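Local atomic coordinates of abietadiene synthase, chloroplastic (Abies grandis, PDB entry 3S9V), a protein that is a largely helical chloroplastic enzyme of the terpene synthase family, carrying the family's N-terminal and metal-binding domains. Residues 30-33 with 34-37; 287-290 with 291-294. All blocks are in the same frame, centred on the assembly; numbering follows the deposited sequence.

Contact 1. Residues 30-33 with 34-37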
ATOM      1  N   GLU A  30     -18.785  12.367  16.049  1.00 53.47           N
ATOM      2  CA  GLU A  30     -17.699  12.024  16.958  1.00 51.26           C
ATOM      3  C   GLU A  30     -18.026  10.726  17.690  1.00 48.93           C
ATOM      4  O   GLU A  30     -17.148   9.892  17.920  1.00 44.16           O
ATOM      5  CB  GLU A  30     -17.471  13.144  17.971  1.00 50.56           C
ATOM      6  CG  GLU A  30     -16.258  12.915  18.856  1.00 61.88           C
ATOM      7  CD  GLU A  30     -14.947  12.927  18.077  1.00 69.74           C
ATOM      8  OE1 GLU A  30     -13.921  12.481  18.635  1.00 72.97           O
ATOM      9  OE2 GLU A  30     -14.940  13.387  16.914  1.00 68.16           O
ATOM     10  N   LYS A  31     -19.295  10.559  18.054  1.00 47.01           N
ATOM     11  CA  LYS A  31     -19.723   9.350  18.742  1.00 45.95           C
ATOM     12  C   LYS A  31     -19.698   8.198  17.747  1.00 40.84           C
ATOM     13  O   LYS A  31     -19.320   7.079  18.088  1.00 40.61           O
ATOM     14  CB  LYS A  31     -21.137   9.514  19.299  1.00 52.14           C
ATOM     15  CG  LYS A  31     -21.693   8.253  19.947  1.00 54.71           C
ATOM     16  CD  LYS A  31     -23.179   8.394  20.229  1.00 65.93           C
ATOM     17  CE  LYS A  31     -23.772   7.099  20.762  1.00 69.48           C
ATOM     18  NZ  LYS A  31     -25.243   7.211  20.976  1.00 71.49           N
ATOM     19  N   ARG A  32     -20.107   8.483  16.517  1.00 35.60           N
ATOM     20  CA  ARG A  32     -20.124   7.474  15.472  1.00 38.52           C
ATOM     21  C   ARG A  32     -18.697   6.968  15.240  1.00 41.00           C
ATOM     22  O   ARG A  32     -18.476   5.769  15.058  1.00 40.40           O
ATOM     23  CB  ARG A  32     -20.707   8.065  14.181  1.00 36.78           C
ATOM     24  CG  ARG A  32     -20.779   7.092  13.003  1.00 36.19           C
ATOM     25  CD  ARG A  32     -21.507   5.786  13.362  1.00 33.27           C
ATOM     26  NE  ARG A  32     -21.789   4.979  12.173  1.00 33.88           N
ATOM     27  CZ  ARG A  32     -22.104   3.685  12.190  1.00 37.08           C
ATOM     28  NH1 ARG A  32     -22.182   3.030  13.341  1.00 37.74           N
ATOM     29  NH2 ARG A  32     -22.337   3.042  11.050  1.00 29.88           N
ATOM     30  N   ILE A  33     -17.737   7.895  15.254  1.00 38.29           N
ATOM     31  CA  ILE A  33     -16.327   7.571  15.066  1.00 33.65           C
ATOM     32  C   ILE A  33     -15.870   6.636  16.184  1.00 32.85           C
ATOM     33  O   ILE A  33     -15.162   5.657  15.946  1.00 30.39           O
ATOM     34  CB  ILE A  33     -15.458   8.864  15.077  1.00 37.61           C
ATOM     35  CG1 ILE A  33     -15.677   9.642  13.776  1.00 39.04           C
ATOM     36  CG2 ILE A  33     -13.978   8.521  15.271  1.00 23.62           C
ATOM     37  CD1 ILE A  33     -14.962  10.971  13.725  1.00 35.14           C
ATOM     38  N   GLU A  34     -16.286   6.938  17.407  1.00 33.92           N
ATOM     39  CA  GLU A  34     -15.919   6.112  18.547  1.00 36.31           C
ATOM     40  C   GLU A  34     -16.535   4.718  18.380  1.00 36.32           C
ATOM     41  O   GLU A  34     -15.885   3.699  18.626  1.00 36.46           O
ATOM     42  CB  GLU A  34     -16.412   6.774  19.839  1.00 40.44           C
ATOM     43  CG  GLU A  34     -16.014   6.051  21.126  1.00 56.71           C
ATOM     44  CD  GLU A  34     -16.119   6.945  22.365  1.00 61.65           C
ATOM     45  OE1 GLU A  34     -17.200   7.535  22.594  1.00 52.51           O
ATOM     46  OE2 GLU A  34     -15.114   7.052  23.108  1.00 61.35           O
ATOM     47  N   THR A  35     -17.790   4.686  17.945  1.00 32.29           N
ATOM     48  CA  THR A  35     -18.502   3.433  17.743  1.00 32.43           C
ATOM     49  C   THR A  35     -17.784   2.574  16.711  1.00 31.79           C
ATOM     50  O   THR A  35     -17.486   1.407  16.958  1.00 32.94           O
ATOM     51  CB  THR A  35     -19.948   3.697  17.266  1.00 32.01           C
ATOM     52  OG1 THR A  35     -20.635   4.475  18.250  1.00 32.93           O
ATOM     53  CG2 THR A  35     -20.697   2.390  17.057  1.00 29.86           C
ATOM     54  N   LEU A  36     -17.510   3.158  15.552  1.00 30.32           N
ATOM     55  CA  LEU A  36     -16.828   2.445  14.487  1.00 28.46           C
ATOM     56  C   LEU A  36     -15.497   1.869  14.951  1.00 27.73           C
ATOM     57  O   LEU A  36     -15.150   0.735  14.616  1.00 29.83           O
ATOM     58  CB  LEU A  36     -16.616   3.379  13.298  1.00 21.66           C
ATOM     59  CG  LEU A  36     -17.898   3.655  12.511  1.00 21.71           C
ATOM     60  CD1 LEU A  36     -17.725   4.855  11.591  1.00 29.91           C
ATOM     61  CD2 LEU A  36     -18.247   2.418  11.709  1.00 23.85           C
ATOM     62  N   ILE A  37     -14.763   2.648  15.735  1.00 24.88           N
ATOM     63  CA  ILE A  37     -13.468   2.214  16.231  1.00 25.34           C
ATOM     64  C   ILE A  37     -13.569   1.005  17.149  1.00 28.22           C
ATOM     65  O   ILE A  37     -12.753   0.090  17.066  1.00 28.07           O
ATOM     66  CB  ILE A  37     -12.734   3.360  16.975  1.00 23.67           C
ATOM     67  CG1 ILE A  37     -12.390   4.483  15.994  1.00 25.76           C
ATOM     68  CG2 ILE A  37     -11.448   2.853  17.596  1.00 24.47           C
ATOM     69  CD1 ILE A  37     -11.641   5.640  16.622  1.00 22.85           C
TER
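Four successive backbone bonds join 30-33 to 34-37, each from an amide to the carbonyl four residues earlier: E34 to E30, T35 to K31, L36 to R32 and I37 to I33. The span is thus regular alpha-helix within helix 29-46, and the bond from L36 N to R32 O is both short (2.8 Å) and straight (172° at the hydrogen). T35 adds a side-chain bond. Its OG1, set beside the backbone N by a chi1 of -60°, turns back to donate to K31 O at 2.9 Å, from above the carbonyl plane, while T35 N bonds to the same oxygen. R32 runs forward along the helix. Its CG lies anti to the backbone N and the chain bends at chi2 (53°), which lays the guanidinium over L36: CD2 of L36 sits over the centre of one face, 4.1 Å from the plane, and T35 CG2 stands at the edge, 4.1 Å from R32 NH1. R32 NE forms a salt bridge with E465 of helix 461-491. On the inner side I33 and I37 lie side by side, with I33 CG2 3.9 Å from I37 CD1, and I33 also touches L466. The chemistry implies two grips: K31 O is held by two donors from one residue, and the R32 charge, backed by leucine methyl carbon, is directed at a carboxylate on the neighbouring helix.

Contact 2. Residues 287-290 with 291-294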
ATOM      1  N   ARG A 287      -3.941   4.645  12.935  1.00 19.63           N
ATOM      2  CA  ARG A 287      -3.471   5.113  14.243  1.00 20.20           C
ATOM      3  C   ARG A 287      -4.408   4.688  15.366  1.00 24.37           C
ATOM      4  O   ARG A 287      -4.001   4.594  16.527  1.00 23.84           O
ATOM      5  CB  ARG A 287      -3.307   6.639  14.268  1.00 16.12           C
ATOM      6  CG  ARG A 287      -4.610   7.441  14.277  1.00 21.85           C
ATOM      7  CD  ARG A 287      -4.322   8.942  14.296  1.00 25.91           C
ATOM      8  NE  ARG A 287      -5.523   9.768  14.445  1.00 21.85           N
ATOM      9  CZ  ARG A 287      -6.413   9.981  13.483  1.00 26.29           C
ATOM     10  NH1 ARG A 287      -6.253   9.432  12.286  1.00 26.79           N
ATOM     11  NH2 ARG A 287      -7.463  10.755  13.714  1.00 29.83           N
ATOM     12  N   HIS A 288      -5.661   4.422  15.013  1.00 24.57           N
ATOM     13  CA  HIS A 288      -6.667   4.022  15.989  1.00 24.36           C
ATOM     14  C   HIS A 288      -6.605   2.549  16.397  1.00 27.56           C
ATOM     15  O   HIS A 288      -7.339   2.127  17.291  1.00 28.71           O
ATOM     16  CB  HIS A 288      -8.064   4.305  15.439  1.00 20.04           C
ATOM     17  CG  HIS A 288      -8.297   5.737  15.072  1.00 22.68           C
ATOM     18  ND1 HIS A 288      -8.239   6.762  15.991  1.00 28.82           N
ATOM     19  CD2 HIS A 288      -8.615   6.312  13.888  1.00 25.73           C
ATOM     20  CE1 HIS A 288      -8.513   7.906  15.391  1.00 30.39           C
ATOM     21  NE2 HIS A 288      -8.746   7.661  14.114  1.00 28.79           N
ATOM     22  N   PHE A 289      -5.734   1.766  15.763  1.00 26.96           N
ATOM     23  CA  PHE A 289      -5.663   0.334  16.066  1.00 25.52           C
ATOM     24  C   PHE A 289      -4.254  -0.218  16.182  1.00 24.15           C
ATOM     25  O   PHE A 289      -3.988  -1.335  15.744  1.00 27.24           O
ATOM     26  CB  PHE A 289      -6.386  -0.442  14.968  1.00 25.27           C
ATOM     27  CG  PHE A 289      -7.660   0.193  14.524  1.00 23.49           C
ATOM     28  CD1 PHE A 289      -8.815   0.088  15.297  1.00 20.89           C
ATOM     29  CD2 PHE A 289      -7.704   0.927  13.343  1.00 17.34           C
ATOM     30  CE1 PHE A 289     -10.000   0.708  14.896  1.00 18.37           C
ATOM     31  CE2 PHE A 289      -8.877   1.550  12.935  1.00 18.63           C
ATOM     32  CZ  PHE A 289     -10.033   1.440  13.717  1.00 16.95           C
ATOM     33  N   LYS A 290      -3.350   0.543  16.776  1.00 25.15           N
ATOM     34  CA  LYS A 290      -1.977   0.086  16.893  1.00 28.40           C
ATOM     35  C   LYS A 290      -1.806  -1.255  17.601  1.00 28.38           C
ATOM     36  O   LYS A 290      -1.012  -2.090  17.160  1.00 28.65           O
ATOM     37  CB  LYS A 290      -1.122   1.173  17.548  1.00 27.80           C
ATOM     38  CG  LYS A 290      -1.010   2.417  16.661  1.00 37.46           C
ATOM     39  CD  LYS A 290       0.153   3.329  17.049  1.00 52.89           C
ATOM     40  CE  LYS A 290      -0.066   4.010  18.396  1.00 59.69           C
ATOM     41  NZ  LYS A 290      -1.220   4.956  18.382  1.00 62.19           N
ATOM     42  N   GLU A 291      -2.559  -1.472  18.674  1.00 27.34           N
ATOM     43  CA  GLU A 291      -2.475  -2.721  19.432  1.00 28.97           C
ATOM     44  C   GLU A 291      -3.012  -3.911  18.644  1.00 26.81           C
ATOM     45  O   GLU A 291      -2.501  -5.023  18.769  1.00 27.30           O
ATOM     46  CB  GLU A 291      -3.263  -2.612  20.740  1.00 37.32           C
ATOM     47  CG  GLU A 291      -2.752  -1.579  21.727  1.00 50.16           C
ATOM     48  CD  GLU A 291      -3.731  -1.349  22.868  1.00 60.54           C
ATOM     49  OE1 GLU A 291      -4.798  -0.744  22.620  1.00 58.07           O
ATOM     50  OE2 GLU A 291      -3.441  -1.783  24.007  1.00 64.14           O
ATOM     51  N   GLU A 292      -4.049  -3.673  17.844  1.00 23.92           N
ATOM     52  CA  GLU A 292      -4.664  -4.727  17.048  1.00 26.35           C
ATOM     53  C   GLU A 292      -3.767  -5.115  15.885  1.00 26.88           C
ATOM     54  O   GLU A 292      -3.598  -6.300  15.586  1.00 27.08           O
ATOM     55  CB  GLU A 292      -6.016  -4.267  16.496  1.00 27.73           C
ATOM     56  CG  GLU A 292      -7.105  -4.057  17.535  1.00 30.59           C
ATOM     57  CD  GLU A 292      -6.739  -3.024  18.580  1.00 42.59           C
ATOM     58  OE1 GLU A 292      -6.334  -1.901  18.203  1.00 39.28           O
ATOM     59  OE2 GLU A 292      -6.868  -3.336  19.785  1.00 53.29           O
ATOM     60  N   ILE A 293      -3.203  -4.106  15.227  1.00 24.76           N
ATOM     61  CA  ILE A 293      -2.320  -4.319  14.089  1.00 21.20           C
ATOM     62  C   ILE A 293      -1.086  -5.065  14.579  1.00 24.96           C
ATOM     63  O   ILE A 293      -0.519  -5.891  13.864  1.00 26.67           O
ATOM     64  CB  ILE A 293      -1.920  -2.963  13.459  1.00 17.94           C
ATOM     65  CG1 ILE A 293      -3.155  -2.311  12.835  1.00 22.25           C
ATOM     66  CG2 ILE A 293      -0.808  -3.150  12.431  1.00 19.07           C
ATOM     67  CD1 ILE A 293      -2.908  -0.927  12.250  1.00 16.28           C
ATOM     68  N   LYS A 294      -0.693  -4.785  15.819  1.00 26.40           N
ATOM     69  CA  LYS A 294       0.473  -5.424  16.425  1.00 23.93           C
ATOM     70  C   LYS A 294       0.185  -6.908  16.621  1.00 24.69           C
ATOM     71  O   LYS A 294       0.982  -7.766  16.238  1.00 26.72           O
ATOM     72  CB  LYS A 294       0.769  -4.763  17.772  1.00 34.20           C
ATOM     73  CG  LYS A 294       2.220  -4.800  18.212  1.00 42.77           C
ATOM     74  CD  LYS A 294       2.588  -6.099  18.893  1.00 50.88           C
ATOM     75  CE  LYS A 294       4.016  -6.041  19.418  1.00 51.65           C
ATOM     76  NZ  LYS A 294       4.403  -7.292  20.125  1.00 54.24           N
TER
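E292 bends its carboxylate back against the CA and CB of F289, beside the ring's edge and near its plane, so that OE1 lies 3.5 Å from F289 CB and 3.2 Å from F289 CA. The bend at chi2 (59°) folds the carboxylate back toward F289. OE1 is also 3.4 Å from F289 O; both are acceptors, so this approach is no bond. The ring itself leads away from 291-294, and one of its faces is covered by CB of H288, 3.7 Å above the plane. I40 and K41 of helix 29-46 and L466 of helix 461-491 also touch F289, consistent with its burial. I293 meets the carbonyl of F289: its amide donates to F289 O at 2.9 Å, and its CG1, placed beside the backbone N, comes within 3.2 Å of that same oxygen. The aliphatic chain of I293 then packs on V277 and V280 of helix 269-282. One residue later K294 N donates to K290 O at a less straight 140°, while the ammonium group of K294 pairs with D298 further along the helix. K290 folds back, bent at chi3 and chi4, and its NZ makes a weak hydrogen bond to R287 O, 3.4 Å away. The whole is a helix start: the end of a 3-10 segment, 287-288, leads to F289 at the N-cap position, whose carbonyl accepts the first i to i+4 bond between these segments. It opens helix 290-301 in the all-helical terpene synthase N-terminal domain.

How the contacts relate
Contact 1 and contact 2 lie in series along the chain, far apart in sequence, yet their centres are only about 16 Å apart and the two touch directly. I37, the last residue of 30-37, bridges them: its CD1 lies 3.6 Å from H288 ND1, and its carbonyl O lies 3.6 Å from F289 CE1, both packing contacts. Helix 461-491 serves both, as L466 meets I33 as well as F289, while E465 takes R32 and D470 takes R287. An N-terminal helix, a helix start and a long helix therefore meet here. Contact 1 is the more peripheral, about 25 Å from the chain centre against about 17 Å for contact 2.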